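Local coordinates for protein vibralactone Cyclase (PDB 6KD0) that catalyses the cyclization that forms the fused bicyclic beta-lactone of vibralactone, using an alpha/beta hydrolase fold, at residues E300-H314 and L322-W336. Numbering follows the deposited sequence.
Sequences ETRMTMYPGVPHAFH and LAQKFQEETIEGMSW
The last strand of the alpha/beta-hydrolase sheet, 301-307, runs antiparallel to helix 322-336, their axes 11.0 Å apart, and every second side chain reaches the helix. Arg302 lays its guanidinium flat on the Trp336 indole, planes 15° apart, with CZ 3.5 Å from the centroid of the five-membered ring in a cation-pi contact; its CD sits over the six-membered ring. Glu300 OE2 comes in at that indole's edge. With an alanine here instead of Trp336, the Arg302 guanidinium is likely to lose the ring it lies on and be freer to turn. Further along, the Glu329 carboxylate accepts from two hydroxyls: Thr304 OG1 donates to OE1 (2.9 Å) from above the carboxylate plane, and Tyr306 OH gives OE2 a weak bond (2.8 Å). Phe326, its CG anti to the backbone N (chi1 -168°), pushes CD2 over the centre of the Tyr306 ring, edge-to-face, while its CD1 lies 3.5 Å from His314 CG, over the imidazole face. Phe313 turns its edge toward the face of Phe326 in an offset edge-to-face pair. A water joins His314 NE2 to Gln327 OE1. The intervening loop carries His311, hydrogen-bonded to Asp281 and Ser177 in a probable catalytic triad; strand 273-278 pairs with 301-307, and helix 284-296 packs on the sheet's other face.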
ATOM      1  N   GLU A 300     -17.051   4.561  -6.478  1.00 26.14           N
ATOM      2  CA  GLU A 300     -17.323   4.775  -5.063  1.00 25.64           C
ATOM      3  C   GLU A 300     -16.028   4.809  -4.258  1.00 28.69           C
ATOM      4  O   GLU A 300     -15.118   4.003  -4.469  1.00 22.78           O
ATOM      5  CB  GLU A 300     -18.241   3.694  -4.496  1.00 25.23           C
ATOM      6  CG  GLU A 300     -18.726   4.033  -3.069  1.00 33.82           C
ATOM      7  CD  GLU A 300     -19.528   2.912  -2.429  1.00 34.16           C
ATOM      8  OE1 GLU A 300     -19.636   1.828  -3.039  1.00 35.98           O
ATOM      9  OE2 GLU A 300     -20.045   3.113  -1.312  1.00 36.60           O
ATOM     10  N   THR A 301     -15.999   5.691  -3.266  1.00 30.11           N
ATOM     11  CA  THR A 301     -14.746   6.199  -2.745  1.00 26.06           C
ATOM     12  C   THR A 301     -14.939   6.700  -1.320  1.00 30.54           C
ATOM     13  O   THR A 301     -15.976   7.290  -0.989  1.00 27.00           O
ATOM     14  CB  THR A 301     -14.274   7.304  -3.690  1.00 33.40           C
ATOM     15  OG1 THR A 301     -13.082   6.913  -4.374  1.00 33.59           O
ATOM     16  CG2 THR A 301     -14.119   8.601  -3.000  1.00 27.51           C
ATOM     17  N   ARG A 302     -13.945   6.430  -0.477  1.00 24.26           N
ATOM     18  CA  ARG A 302     -13.860   6.984   0.865  1.00 29.52           C
ATOM     19  C   ARG A 302     -12.439   7.459   1.110  1.00 27.48           C
ATOM     20  O   ARG A 302     -11.485   6.838   0.646  1.00 29.21           O
ATOM     21  CB  ARG A 302     -14.268   5.977   1.929  1.00 27.12           C
ATOM     22  CG  ARG A 302     -15.743   5.705   1.936  1.00 31.00           C
ATOM     23  CD  ARG A 302     -16.203   4.958   3.164  1.00 35.93           C
ATOM     24  NE  ARG A 302     -17.613   4.611   3.018  1.00 44.77           N
ATOM     25  CZ  ARG A 302     -18.312   3.856   3.861  1.00 47.65           C
ATOM     26  NH1 ARG A 302     -17.738   3.342   4.947  1.00 46.94           N
ATOM     27  NH2 ARG A 302     -19.597   3.613   3.609  1.00 47.99           N
ATOM     28  N   MET A 303     -12.309   8.575   1.811  1.00 28.18           N
ATOM     29  CA  MET A 303     -11.031   9.197   2.105  1.00 27.24           C
ATOM     30  C   MET A 303     -10.937   9.351   3.616  1.00 30.42           C
ATOM     31  O   MET A 303     -11.940   9.644   4.273  1.00 28.15           O
ATOM     32  CB  MET A 303     -10.942  10.556   1.403  1.00 26.67           C
ATOM     33  CG  MET A 303     -10.019  11.587   2.023  1.00 31.77           C
ATOM     34  SD  MET A 303      -8.297  11.200   1.700  1.00 44.69           S
ATOM     35  CE  MET A 303      -8.329  11.039  -0.086  1.00 41.47           C
ATOM     36  N   THR A 304      -9.754   9.101   4.169  1.00 24.15           N
ATOM     37  CA  THR A 304      -9.462   9.371   5.571  1.00 26.44           C
ATOM     38  C   THR A 304      -8.153  10.125   5.633  1.00 28.25           C
ATOM     39  O   THR A 304      -7.146   9.634   5.112  1.00 23.02           O
ATOM     40  CB  THR A 304      -9.342   8.092   6.399  1.00 33.13           C
ATOM     41  OG1 THR A 304     -10.539   7.325   6.267  1.00 36.21           O
ATOM     42  CG2 THR A 304      -9.126   8.462   7.853  1.00 25.76           C
ATOM     43  N   MET A 305      -8.160  11.291   6.277  1.00 22.56           N
ATOM     44  CA  MET A 305      -6.975  12.131   6.407  1.00 23.49           C
ATOM     45  C   MET A 305      -6.478  12.138   7.854  1.00 27.16           C
ATOM     46  O   MET A 305      -7.265  12.345   8.789  1.00 29.34           O
ATOM     47  CB  MET A 305      -7.277  13.559   5.931  1.00 27.29           C
ATOM     48  CG  MET A 305      -6.165  14.561   6.237  1.00 27.99           C
ATOM     49  SD  MET A 305      -4.608  14.253   5.337  1.00 26.54           S
ATOM     50  CE  MET A 305      -5.117  14.555   3.631  1.00 25.82           C
ATOM     51  N   TYR A 306      -5.177  11.910   8.043  1.00 21.55           N
ATOM     52  CA  TYR A 306      -4.523  12.036   9.343  1.00 21.58           C
ATOM     53  C   TYR A 306      -3.672  13.297   9.354  1.00 22.64           C
ATOM     54  O   TYR A 306      -2.511  13.279   8.915  1.00 22.44           O
ATOM     55  CB  TYR A 306      -3.677  10.797   9.657  1.00 19.09           C
ATOM     56  CG  TYR A 306      -4.523   9.650  10.148  1.00 24.23           C
ATOM     57  CD1 TYR A 306      -5.364   8.963   9.283  1.00 20.54           C
ATOM     58  CD2 TYR A 306      -4.515   9.285  11.492  1.00 27.42           C
ATOM     59  CE1 TYR A 306      -6.157   7.933   9.739  1.00 27.19           C
ATOM     60  CE2 TYR A 306      -5.307   8.246  11.956  1.00 27.35           C
ATOM     61  CZ  TYR A 306      -6.118   7.575  11.076  1.00 26.70           C
ATOM     62  OH  TYR A 306      -6.916   6.545  11.526  1.00 33.35           O
ATOM     63  N   PRO A 307      -4.203  14.425   9.832  1.00 25.02           N
ATOM     64  CA  PRO A 307      -3.416  15.664   9.821  1.00 24.66           C
ATOM     65  C   PRO A 307      -2.261  15.614  10.809  1.00 22.50           C
ATOM     66  O   PRO A 307      -2.307  14.924  11.830  1.00 25.71           O
ATOM     67  CB  PRO A 307      -4.428  16.751  10.207  1.00 29.63           C
ATOM     68  CG  PRO A 307      -5.641  16.059  10.697  1.00 25.60           C
ATOM     69  CD  PRO A 307      -5.591  14.621  10.286  1.00 23.03           C
ATOM     70  N   GLY A 308      -1.208  16.354  10.478  1.00 24.15           N
ATOM     71  CA  GLY A 308      -0.091  16.558  11.384  1.00 25.13           C
ATOM     72  C   GLY A 308       0.799  15.358  11.632  1.00 24.01           C
ATOM     73  O   GLY A 308       1.611  15.394  12.568  1.00 22.14           O
ATOM     74  N   VAL A 309       0.677  14.295  10.844  1.00 21.81           N
ATOM     75  CA  VAL A 309       1.600  13.169  10.992  1.00 21.67           C
ATOM     76  C   VAL A 309       2.237  12.828   9.650  1.00 24.47           C
ATOM     77  O   VAL A 309       1.629  13.046   8.587  1.00 21.43           O
ATOM     78  CB  VAL A 309       0.904  11.943  11.604  1.00 20.37           C
ATOM     79  CG1 VAL A 309       0.715  12.176  13.096  1.00 23.67           C
ATOM     80  CG2 VAL A 309      -0.419  11.689  10.935  1.00 23.48           C
ATOM     81  N   PRO A 310       3.455  12.299   9.661  1.00 20.46           N
ATOM     82  CA  PRO A 310       4.192  12.074   8.417  1.00 19.22           C
ATOM     83  C   PRO A 310       3.869  10.734   7.753  1.00 22.25           C
ATOM     84  O   PRO A 310       3.197   9.854   8.295  1.00 19.53           O
ATOM     85  CB  PRO A 310       5.644  12.109   8.890  1.00 21.46           C
ATOM     86  CG  PRO A 310       5.575  11.505  10.245  1.00 21.37           C
ATOM     87  CD  PRO A 310       4.305  12.061  10.843  1.00 19.45           C
ATOM     88  N   HIS A 311       4.397  10.608   6.543  1.00 21.50           N
ATOM     89  CA  HIS A 311       4.361   9.390   5.739  1.00 22.10           C
ATOM     90  C   HIS A 311       4.825   8.175   6.532  1.00 24.22           C
ATOM     91  O   HIS A 311       5.955   8.138   7.033  1.00 21.10           O
ATOM     92  CB  HIS A 311       5.260   9.611   4.526  1.00 19.78           C
ATOM     93  CG  HIS A 311       5.089   8.611   3.425  1.00 19.60           C
ATOM     94  ND1 HIS A 311       4.201   8.795   2.388  1.00 20.92           N
ATOM     95  CD2 HIS A 311       5.749   7.461   3.160  1.00 21.19           C
ATOM     96  CE1 HIS A 311       4.311   7.792   1.535  1.00 19.07           C
ATOM     97  NE2 HIS A 311       5.241   6.968   1.982  1.00 18.07           N
ATOM     98  N   ALA A 312       3.944   7.184   6.654  1.00 20.52           N
ATOM     99  CA  ALA A 312       4.260   5.900   7.280  1.00 24.70           C
ATOM    100  C   ALA A 312       4.573   6.017   8.762  1.00 24.04           C
ATOM    101  O   ALA A 312       5.318   5.182   9.296  1.00 22.62           O
ATOM    102  CB  ALA A 312       5.438   5.207   6.591  1.00 24.79           C
ATOM    103  N   PHE A 313       4.041   7.048   9.434  1.00 20.42           N
ATOM    104  CA  PHE A 313       4.291   7.198  10.865  1.00 20.43           C
ATOM    105  C   PHE A 313       3.773   6.004  11.652  1.00 21.19           C
ATOM    106  O   PHE A 313       4.300   5.706  12.727  1.00 20.94           O
ATOM    107  CB  PHE A 313       3.646   8.475  11.391  1.00 20.49           C
ATOM    108  CG  PHE A 313       2.202   8.294  11.763  1.00 21.41           C
ATOM    109  CD1 PHE A 313       1.217   8.313  10.787  1.00 22.82           C
ATOM    110  CD2 PHE A 313       1.836   8.074  13.083  1.00 23.09           C
ATOM    111  CE1 PHE A 313      -0.121   8.130  11.130  1.00 22.98           C
ATOM    112  CE2 PHE A 313       0.510   7.884  13.424  1.00 24.33           C
ATOM    113  CZ  PHE A 313      -0.466   7.911  12.448  1.00 23.09           C
ATOM    114  N   HIS A 314       2.738   5.309  11.147  1.00 20.78           N
ATOM    115  CA  HIS A 314       2.199   4.175  11.888  1.00 19.58           C
ATOM    116  C   HIS A 314       3.080   2.938  11.807  1.00 18.51           C
ATOM    117  O   HIS A 314       2.934   2.046  12.642  1.00 20.81           O
ATOM    118  CB  HIS A 314       0.761   3.863  11.435  1.00 22.54           C
ATOM    119  CG  HIS A 314       0.649   2.982  10.229  1.00 21.55           C
ATOM    120  ND1 HIS A 314       1.000   3.397   8.962  1.00 23.56           N
ATOM    121  CD2 HIS A 314       0.163   1.726  10.090  1.00 21.69           C
ATOM    122  CE1 HIS A 314       0.762   2.425   8.102  1.00 21.89           C
ATOM    123  NE2 HIS A 314       0.255   1.399   8.760  1.00 18.50           N
ATOM    124  N   LEU A 322      -2.381   7.090  18.238  1.00 22.64           N
ATOM    125  CA  LEU A 322      -2.807   7.528  16.909  1.00 23.27           C
ATOM    126  C   LEU A 322      -2.440   6.513  15.827  1.00 23.80           C
ATOM    127  O   LEU A 322      -3.220   6.284  14.892  1.00 22.14           O
ATOM    128  CB  LEU A 322      -2.185   8.885  16.592  1.00 25.33           C
ATOM    129  CG  LEU A 322      -2.801   9.695  15.458  1.00 29.04           C
ATOM    130  CD1 LEU A 322      -4.294   9.947  15.695  1.00 28.48           C
ATOM    131  CD2 LEU A 322      -2.053  10.995  15.307  1.00 28.82           C
ATOM    132  N   ALA A 323      -1.245   5.919  15.926  1.00 20.75           N
ATOM    133  CA  ALA A 323      -0.812   4.898  14.973  1.00 21.18           C
ATOM    134  C   ALA A 323      -1.677   3.651  15.076  1.00 21.34           C
ATOM    135  O   ALA A 323      -2.031   3.033  14.061  1.00 21.92           O
ATOM    136  CB  ALA A 323       0.661   4.563  15.214  1.00 19.58           C
ATOM    137  N   GLN A 324      -2.021   3.253  16.303  1.00 22.15           N
ATOM    138  CA  GLN A 324      -2.926   2.126  16.462  1.00 26.86           C
ATOM    139  C   GLN A 324      -4.272   2.439  15.834  1.00 23.29           C
ATOM    140  O   GLN A 324      -4.900   1.565  15.225  1.00 22.60           O
ATOM    141  CB  GLN A 324      -3.070   1.779  17.943  1.00 25.75           C
ATOM    142  CG  GLN A 324      -1.862   1.018  18.458  1.00 23.22           C
ATOM    143  CD  GLN A 324      -1.713   1.107  19.960  1.00 31.73           C
ATOM    144  OE1 GLN A 324      -0.833   1.798  20.478  1.00 30.67           O
ATOM    145  NE2 GLN A 324      -2.579   0.419  20.665  1.00 32.59           N
ATOM    146  N   LYS A 325      -4.714   3.694  15.932  1.00 24.25           N
ATOM    147  CA  LYS A 325      -5.995   4.043  15.324  1.00 25.45           C
ATOM    148  C   LYS A 325      -5.899   3.965  13.807  1.00 25.39           C
ATOM    149  O   LYS A 325      -6.837   3.512  13.139  1.00 21.57           O
ATOM    150  CB  LYS A 325      -6.436   5.432  15.778  1.00 26.07           C
ATOM    151  CG  LYS A 325      -7.850   5.776  15.354  1.00 40.14           C
ATOM    152  CD  LYS A 325      -8.348   7.056  16.016  1.00 46.99           C
ATOM    153  CE  LYS A 325      -9.678   7.524  15.414  1.00 59.36           C
ATOM    154  NZ  LYS A 325      -9.537   8.860  14.753  1.00 61.08           N
ATOM    155  N   PHE A 326      -4.765   4.402  13.255  1.00 19.18           N
ATOM    156  CA  PHE A 326      -4.523   4.262  11.821  1.00 19.36           C
ATOM    157  C   PHE A 326      -4.634   2.801  11.379  1.00 20.01           C
ATOM    158  O   PHE A 326      -5.273   2.488  10.366  1.00 21.53           O
ATOM    159  CB  PHE A 326      -3.144   4.844  11.473  1.00 18.94           C
ATOM    160  CG  PHE A 326      -2.902   5.019   9.981  1.00 22.08           C
ATOM    161  CD1 PHE A 326      -2.556   3.937   9.178  1.00 22.99           C
ATOM    162  CD2 PHE A 326      -3.009   6.271   9.393  1.00 24.47           C
ATOM    163  CE1 PHE A 326      -2.334   4.104   7.793  1.00 21.49           C
ATOM    164  CE2 PHE A 326      -2.784   6.450   8.025  1.00 21.82           C
ATOM    165  CZ  PHE A 326      -2.448   5.366   7.233  1.00 23.18           C
ATOM    166  N   GLN A 327      -4.025   1.884  12.130  1.00 20.06           N
ATOM    167  CA  GLN A 327      -4.139   0.477  11.730  1.00 19.41           C
ATOM    168  C   GLN A 327      -5.569  -0.036  11.897  1.00 20.84           C
ATOM    169  O   GLN A 327      -6.067  -0.796  11.049  1.00 19.74           O
ATOM    170  CB  GLN A 327      -3.160  -0.408  12.495  1.00 20.06           C
ATOM    171  CG  GLN A 327      -3.154  -1.854  11.991  1.00 21.11           C
ATOM    172  CD  GLN A 327      -2.671  -1.993  10.544  1.00 24.12           C
ATOM    173  OE1 GLN A 327      -2.076  -1.072   9.975  1.00 25.64           O
ATOM    174  NE2 GLN A 327      -2.911  -3.153   9.956  1.00 24.31           N
ATOM    175  N   GLU A 328      -6.254   0.394  12.965  1.00 20.78           N
ATOM    176  CA  GLU A 328      -7.646  -0.006  13.173  1.00 23.96           C
ATOM    177  C   GLU A 328      -8.537   0.487  12.042  1.00 23.08           C
ATOM    178  O   GLU A 328      -9.425  -0.236  11.582  1.00 24.10           O
ATOM    179  CB  GLU A 328      -8.159   0.524  14.513  1.00 24.48           C
ATOM    180  CG  GLU A 328      -7.558  -0.159  15.736  1.00 30.45           C
ATOM    181  CD  GLU A 328      -7.831   0.619  17.026  1.00 42.77           C
ATOM    182  OE1 GLU A 328      -8.691   1.532  16.997  1.00 39.76           O
ATOM    183  OE2 GLU A 328      -7.187   0.326  18.060  1.00 43.83           O
ATOM    184  N   GLU A 329      -8.312   1.717  11.580  1.00 22.34           N
ATOM    185  CA  GLU A 329      -9.101   2.253  10.476  1.00 22.71           C
ATOM    186  C   GLU A 329      -8.727   1.608   9.142  1.00 22.23           C
ATOM    187  O   GLU A 329      -9.586   1.485   8.258  1.00 21.83           O
ATOM    188  CB  GLU A 329      -8.948   3.767  10.409  1.00 23.80           C
ATOM    189  CG  GLU A 329      -9.797   4.400   9.302  1.00 33.43           C
ATOM    190  CD  GLU A 329     -10.174   5.841   9.598  1.00 43.23           C
ATOM    191  OE1 GLU A 329     -11.132   6.348   8.963  1.00 42.18           O
ATOM    192  OE2 GLU A 329      -9.503   6.467  10.457  1.00 43.19           O
ATOM    193  N   THR A 330      -7.464   1.189   8.979  1.00 20.16           N
ATOM    194  CA  THR A 330      -7.099   0.349   7.838  1.00 20.45           C
ATOM    195  C   THR A 330      -7.964  -0.901   7.809  1.00 22.50           C
ATOM    196  O   THR A 330      -8.555  -1.261   6.776  1.00 22.20           O
ATOM    197  CB  THR A 330      -5.614  -0.051   7.913  1.00 21.42           C
ATOM    198  OG1 THR A 330      -4.781   1.111   7.808  1.00 19.96           O
ATOM    199  CG2 THR A 330      -5.261  -1.035   6.786  1.00 18.59           C
ATOM    200  N   ILE A 331      -8.046  -1.578   8.952  1.00 20.89           N
ATOM    201  CA  ILE A 331      -8.808  -2.819   9.039  1.00 22.26           C
ATOM    202  C   ILE A 331     -10.298  -2.559   8.833  1.00 23.32           C
ATOM    203  O   ILE A 331     -10.996  -3.363   8.200  1.00 23.89           O
ATOM    204  CB  ILE A 331      -8.516  -3.522  10.377  1.00 23.18           C
ATOM    205  CG1 ILE A 331      -7.054  -3.987  10.404  1.00 22.57           C
ATOM    206  CG2 ILE A 331      -9.467  -4.681  10.580  1.00 23.65           C
ATOM    207  CD1 ILE A 331      -6.609  -4.517  11.757  1.00 25.84           C
ATOM    208  N   GLU A 332     -10.798  -1.420   9.326  1.00 24.89           N
ATOM    209  CA  GLU A 332     -12.200  -1.042   9.116  1.00 23.89           C
ATOM    210  C   GLU A 332     -12.487  -0.757   7.646  1.00 25.47           C
ATOM    211  O   GLU A 332     -13.573  -1.075   7.146  1.00 24.20           O
ATOM    212  CB  GLU A 332     -12.560   0.188   9.953  1.00 27.56           C
ATOM    213  CG  GLU A 332     -12.953  -0.087  11.397  1.00 33.80           C
ATOM    214  CD  GLU A 332     -13.108   1.202  12.204  1.00 49.17           C
ATOM    215  OE1 GLU A 332     -13.165   1.119  13.457  1.00 52.38           O
ATOM    216  OE2 GLU A 332     -13.178   2.297  11.585  1.00 45.87           O
ATOM    217  N   GLY A 333     -11.543  -0.132   6.943  1.00 21.08           N
ATOM    218  CA  GLY A 333     -11.720   0.080   5.513  1.00 20.79           C
ATOM    219  C   GLY A 333     -11.728  -1.227   4.743  1.00 19.94           C
ATOM    220  O   GLY A 333     -12.531  -1.426   3.825  1.00 22.11           O
ATOM    221  N   MET A 334     -10.833  -2.141   5.112  1.00 19.08           N
ATOM    222  CA  MET A 334     -10.905  -3.493   4.560  1.00 22.95           C
ATOM    223  C   MET A 334     -12.273  -4.119   4.807  1.00 22.00           C
ATOM    224  O   MET A 334     -12.847  -4.754   3.916  1.00 23.09           O
ATOM    225  CB  MET A 334      -9.815  -4.373   5.156  1.00 18.65           C
ATOM    226  CG  MET A 334      -8.406  -3.950   4.736  1.00 19.91           C
ATOM    227  SD  MET A 334      -7.115  -4.947   5.485  1.00 26.01           S
ATOM    228  CE  MET A 334      -5.702  -4.350   4.524  1.00 20.84           C
ATOM    229  N   SER A 335     -12.775  -4.008   6.037  1.00 24.11           N
ATOM    230  CA  SER A 335     -14.073  -4.593   6.357  1.00 27.03           C
ATOM    231  C   SER A 335     -15.171  -3.977   5.511  1.00 23.30           C
ATOM    232  O   SER A 335     -16.070  -4.688   5.059  1.00 29.42           O
ATOM    233  CB  SER A 335     -14.380  -4.427   7.841  1.00 25.93           C
ATOM    234  OG  SER A 335     -13.736  -5.453   8.556  1.00 32.88           O
ATOM    235  N   TRP A 336     -15.112  -2.659   5.282  1.00 24.65           N
ATOM    236  CA  TRP A 336     -16.068  -2.005   4.396  1.00 20.20           C
ATOM    237  C   TRP A 336     -16.009  -2.613   3.006  1.00 28.16           C
ATOM    238  O   TRP A 336     -17.034  -3.018   2.444  1.00 28.37           O
ATOM    239  CB  TRP A 336     -15.798  -0.502   4.343  1.00 27.43           C
ATOM    240  CG  TRP A 336     -16.603   0.213   3.298  1.00 28.38           C
ATOM    241  CD1 TRP A 336     -17.967   0.281   3.209  1.00 32.44           C
ATOM    242  CD2 TRP A 336     -16.089   0.945   2.179  1.00 27.61           C
ATOM    243  NE1 TRP A 336     -18.333   1.026   2.107  1.00 32.33           N
ATOM    244  CE2 TRP A 336     -17.200   1.442   1.457  1.00 35.84           C
ATOM    245  CE3 TRP A 336     -14.799   1.237   1.726  1.00 27.54           C
ATOM    246  CZ2 TRP A 336     -17.057   2.211   0.298  1.00 30.38           C
ATOM    247  CZ3 TRP A 336     -14.652   1.992   0.573  1.00 25.96           C
ATOM    248  CH2 TRP A 336     -15.783   2.478  -0.125  1.00 32.19           C
TER
HETATM  249  O   HOH W   1      -0.812  -1.002   7.544  1.00 22.37           O